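PDB 1X3L: hypothetical protein PH0495 from Pyrococcus horikoshii, which catalyses the ATP-dependent, metal-requiring phosphorylation of D-glycerate to 2-phosphoglycerate, and also accepts other nucleotides or pyrophosphate as phosphate donor. Local coordinates for residues 50-64 / 123-137. Sequence-based numbering, arbitrary orientation.
Sequences KVYVIALGKAACEMA and DIVFILISGGGSALF. With SO4 (sulfate ion), chain B.
Leu56 meets Phe137 squarely: its CD2 stands 4.1 Å from the centroid of the Phe137 ring and 3° off the normal, a CH-pi contact over the face. Leu56 CG lies between the backbone N and the carbonyl carbon (chi1 48°), and from there CD2 reaches over the ring. Separately, Leu56 CB packs 3.9 Å from Phe137 CB. Across the sheet, Leu128 CD1 presses on helix 60-64, 3.7 Å from Met63 CB, the two side chains running past each other in opposite directions. At the other end Asp123 OD1 accepts a nearly straight bond from Lys50 N (2.8 Å, 174°), reached from above the carboxylate plane, while Asp123 OD2 accepts from Arg120 N and from a water that also bonds Tyr52 OH. Replacing Asp123 by an alanine is likely to leave Lys50 N and Arg120 N without their carboxylate acceptors and to take one partner from that water.

Seven alternating backbone bonds, from Ile124 N to Lys50 O through Ser130 N to Leu56 O, join 51-56 and 124-129 as parallel neighbours at the middle of a six-stranded sheet of order 3-2-1-4-5-6, the Rossmann-like pattern. Both strands then open into glycine-bearing loops. Ser130 OG accepts Ala59 N at 3.0 Å, and Gly131 O accepts the backbone N of Lys58, which probably binds substrate, as in relatives. Gly57 CA comes within 3.1 Å of Ser130 OG, so the two chains are closely apposed here. Beyond the turn, Gly132 N and Ser134 N each donate to a sulfate, likely picked up from the crystallisation medium, with Ala206 N as a further donor; Ser207 bonds Ser134 OG, and helix 103-118 lies against Ile54 and Phe137.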
# COMPACT_ATOMS: atom_id res chain seq x y z
N LYS A 50 25.08 -11.51 13.21
CA LYS A 50 24.56 -10.20 13.59
C LYS A 50 23.32 -9.87 12.76
O LYS A 50 23.01 -10.56 11.79
CB LYS A 50 25.62 -9.12 13.37
CG LYS A 50 26.83 -9.25 14.29
CD LYS A 50 27.84 -8.15 14.01
CE LYS A 50 29.04 -8.26 14.93
NZ LYS A 50 29.73 -9.57 14.78
N VAL A 51 22.61 -8.82 13.16
CA VAL A 51 21.40 -8.39 12.46
C VAL A 51 21.55 -6.96 11.95
O VAL A 51 21.90 -6.05 12.71
CB VAL A 51 20.17 -8.46 13.37
CG1 VAL A 51 18.93 -7.97 12.62
CG2 VAL A 51 19.96 -9.88 13.86
N TYR A 52 21.28 -6.77 10.67
CA TYR A 52 21.37 -5.46 10.04
C TYR A 52 20.00 -5.04 9.54
O TYR A 52 19.12 -5.87 9.33
CB TYR A 52 22.36 -5.51 8.87
CG TYR A 52 23.81 -5.66 9.30
CD1 TYR A 52 24.54 -4.57 9.77
CD2 TYR A 52 24.44 -6.91 9.27
CE1 TYR A 52 25.86 -4.70 10.19
CE2 TYR A 52 25.76 -7.06 9.69
CZ TYR A 52 26.47 -5.95 10.15
OH TYR A 52 27.77 -6.08 10.58
N VAL A 53 19.81 -3.74 9.35
CA VAL A 53 18.54 -3.23 8.86
C VAL A 53 18.69 -2.22 7.74
O VAL A 53 19.46 -1.27 7.85
CB VAL A 53 17.72 -2.55 9.99
CG1 VAL A 53 16.50 -1.85 9.40
CG2 VAL A 53 17.28 -3.57 11.03
N ILE A 54 17.95 -2.44 6.66
CA ILE A 54 17.95 -1.52 5.53
C ILE A 54 16.48 -1.22 5.27
O ILE A 54 15.74 -2.07 4.77
CB ILE A 54 18.58 -2.15 4.27
CG1 ILE A 54 20.07 -2.39 4.51
CG2 ILE A 54 18.36 -1.23 3.07
CD1 ILE A 54 20.77 -3.11 3.36
N ALA A 55 16.06 -0.00 5.61
CA ALA A 55 14.67 0.42 5.43
C ALA A 55 14.54 1.53 4.41
O ALA A 55 15.35 2.45 4.36
CB ALA A 55 14.10 0.86 6.77
N LEU A 56 13.49 1.44 3.59
CA LEU A 56 13.23 2.43 2.55
C LEU A 56 11.73 2.61 2.35
O LEU A 56 10.98 1.64 2.17
CB LEU A 56 13.87 2.00 1.23
CG LEU A 56 13.60 0.55 0.82
CD1 LEU A 56 13.17 0.48 -0.64
CD2 LEU A 56 14.86 -0.28 1.06
N GLY A 57 11.29 3.86 2.36
CA GLY A 57 9.88 4.16 2.18
C GLY A 57 9.42 5.14 3.22
O GLY A 57 10.18 5.52 4.11
N LYS A 58 8.17 5.57 3.11
CA LYS A 58 7.60 6.53 4.04
C LYS A 58 7.51 6.02 5.48
O LYS A 58 7.47 6.82 6.41
CB LYS A 58 6.22 6.96 3.55
CG LYS A 58 6.26 7.70 2.22
CD LYS A 58 4.86 7.99 1.71
CE LYS A 58 4.90 8.68 0.35
NZ LYS A 58 3.53 8.85 -0.22
N ALA A 59 7.48 4.71 5.67
CA ALA A 59 7.40 4.13 7.01
C ALA A 59 8.71 3.47 7.45
O ALA A 59 8.73 2.68 8.39
CB ALA A 59 6.26 3.12 7.07
N ALA A 60 9.79 3.80 6.76
CA ALA A 60 11.10 3.24 7.06
C ALA A 60 11.46 3.30 8.55
O ALA A 60 11.85 2.29 9.14
CB ALA A 60 12.17 3.94 6.23
N CYS A 61 11.33 4.48 9.15
CA CYS A 61 11.66 4.64 10.56
C CYS A 61 10.73 3.88 11.49
O CYS A 61 11.19 3.27 12.46
CB CYS A 61 11.65 6.13 10.94
SG CYS A 61 13.00 7.06 10.20
N GLU A 62 9.43 3.90 11.21
CA GLU A 62 8.50 3.17 12.06
C GLU A 62 8.77 1.67 11.99
O GLU A 62 8.78 0.99 13.01
CB GLU A 62 7.06 3.49 11.67
CG GLU A 62 6.55 4.80 12.27
CD GLU A 62 6.47 4.74 13.79
OE1 GLU A 62 5.53 4.11 14.33
OE2 GLU A 62 7.36 5.32 14.46
N MET A 63 9.00 1.14 10.79
CA MET A 63 9.28 -0.28 10.65
C MET A 63 10.60 -0.64 11.33
O MET A 63 10.69 -1.64 12.03
CB MET A 63 9.31 -0.67 9.17
CG MET A 63 7.92 -0.64 8.52
SD MET A 63 7.92 -0.87 6.74
CE MET A 63 8.07 -2.68 6.62
N ALA A 64 11.60 0.21 11.14
CA ALA A 64 12.92 -0.00 11.75
C ALA A 64 12.83 -0.00 13.27
O ALA A 64 13.49 -0.79 13.94
CB ALA A 64 13.89 1.09 11.28
N ASP A 123 25.14 -13.59 8.62
CA ASP A 123 24.36 -12.52 9.23
C ASP A 123 22.97 -12.44 8.60
O ASP A 123 22.73 -12.97 7.51
CB ASP A 123 25.04 -11.17 9.05
CG ASP A 123 26.41 -11.11 9.71
OD1 ASP A 123 26.57 -11.70 10.80
OD2 ASP A 123 27.30 -10.46 9.13
N ILE A 124 22.06 -11.78 9.29
CA ILE A 124 20.69 -11.60 8.81
C ILE A 124 20.50 -10.13 8.46
O ILE A 124 20.91 -9.24 9.21
CB ILE A 124 19.66 -12.00 9.89
CG1 ILE A 124 19.76 -13.49 10.18
CG2 ILE A 124 18.25 -11.62 9.43
CD1 ILE A 124 18.73 -13.99 11.18
N VAL A 125 19.89 -9.87 7.31
CA VAL A 125 19.64 -8.50 6.87
C VAL A 125 18.16 -8.26 6.61
O VAL A 125 17.59 -8.84 5.68
CB VAL A 125 20.41 -8.16 5.58
CG1 VAL A 125 20.12 -6.73 5.16
CG2 VAL A 125 21.91 -8.37 5.78
N PHE A 126 17.54 -7.42 7.43
CA PHE A 126 16.13 -7.08 7.26
C PHE A 126 16.01 -5.98 6.21
O PHE A 126 16.71 -4.96 6.29
CB PHE A 126 15.55 -6.56 8.58
CG PHE A 126 15.06 -7.63 9.51
CD1 PHE A 126 13.81 -8.20 9.33
CD2 PHE A 126 15.86 -8.07 10.56
CE1 PHE A 126 13.35 -9.20 10.19
CE2 PHE A 126 15.41 -9.07 11.42
CZ PHE A 126 14.16 -9.63 11.24
N ILE A 127 15.14 -6.18 5.23
CA ILE A 127 14.90 -5.17 4.20
C ILE A 127 13.46 -4.75 4.46
O ILE A 127 12.54 -5.55 4.28
CB ILE A 127 15.02 -5.76 2.78
CG1 ILE A 127 16.39 -6.42 2.60
CG2 ILE A 127 14.83 -4.66 1.75
CD1 ILE A 127 17.56 -5.45 2.65
N LEU A 128 13.26 -3.51 4.90
CA LEU A 128 11.93 -3.00 5.22
C LEU A 128 11.45 -2.05 4.12
O LEU A 128 12.00 -0.96 3.92
CB LEU A 128 11.98 -2.29 6.58
CG LEU A 128 12.67 -3.10 7.70
CD1 LEU A 128 12.62 -2.34 9.03
CD2 LEU A 128 11.98 -4.46 7.86
N ILE A 129 10.42 -2.48 3.39
CA ILE A 129 9.91 -1.71 2.27
C ILE A 129 8.49 -1.15 2.44
O ILE A 129 7.57 -1.85 2.87
CB ILE A 129 9.95 -2.56 0.99
CG1 ILE A 129 11.35 -3.18 0.83
CG2 ILE A 129 9.62 -1.70 -0.23
CD1 ILE A 129 11.47 -4.15 -0.36
N SER A 130 8.33 0.13 2.11
CA SER A 130 7.04 0.80 2.17
C SER A 130 6.91 1.75 0.99
O SER A 130 7.80 1.80 0.13
CB SER A 130 6.88 1.55 3.50
OG SER A 130 7.99 2.37 3.79
N GLY A 131 5.81 2.50 0.94
CA GLY A 131 5.57 3.41 -0.16
C GLY A 131 6.62 4.49 -0.38
O GLY A 131 7.21 5.00 0.57
N GLY A 132 6.84 4.83 -1.65
CA GLY A 132 7.81 5.87 -1.99
C GLY A 132 9.25 5.40 -2.14
O GLY A 132 10.15 6.20 -2.41
N GLY A 133 9.47 4.10 -1.98
CA GLY A 133 10.81 3.55 -2.10
C GLY A 133 11.54 3.76 -3.42
O GLY A 133 12.77 3.75 -3.44
N SER A 134 10.81 3.95 -4.51
CA SER A 134 11.46 4.14 -5.81
C SER A 134 12.27 5.42 -5.92
O SER A 134 13.40 5.40 -6.41
CB SER A 134 10.42 4.12 -6.94
OG SER A 134 9.90 2.81 -7.13
N ALA A 135 11.70 6.53 -5.46
CA ALA A 135 12.38 7.82 -5.51
C ALA A 135 13.32 8.04 -4.32
O ALA A 135 14.40 8.61 -4.45
CB ALA A 135 11.35 8.95 -5.57
N LEU A 136 12.89 7.56 -3.15
CA LEU A 136 13.67 7.71 -1.92
C LEU A 136 14.93 6.85 -1.88
O LEU A 136 15.89 7.18 -1.19
CB LEU A 136 12.81 7.35 -0.72
CG LEU A 136 11.61 8.22 -0.38
CD1 LEU A 136 10.77 7.52 0.70
CD2 LEU A 136 12.08 9.60 0.09
N PHE A 137 14.91 5.74 -2.61
CA PHE A 137 16.03 4.81 -2.61
C PHE A 137 16.44 4.48 -4.03
O PHE A 137 15.86 3.61 -4.67
CB PHE A 137 15.58 3.54 -1.89
CG PHE A 137 16.69 2.61 -1.52
CD1 PHE A 137 17.49 2.87 -0.41
CD2 PHE A 137 16.91 1.45 -2.25
CE1 PHE A 137 18.48 1.98 -0.03
CE2 PHE A 137 17.90 0.55 -1.87
CZ PHE A 137 18.69 0.81 -0.76
S SO4 B . 6.61 3.44 -5.17
O1 SO4 B . 6.83 2.13 -5.80
O2 SO4 B . 5.84 4.29 -6.10
O3 SO4 B . 7.90 4.09 -4.86
O4 SO4 B . 5.85 3.27 -3.92
O HOH W 1 28.66 -8.70 10.59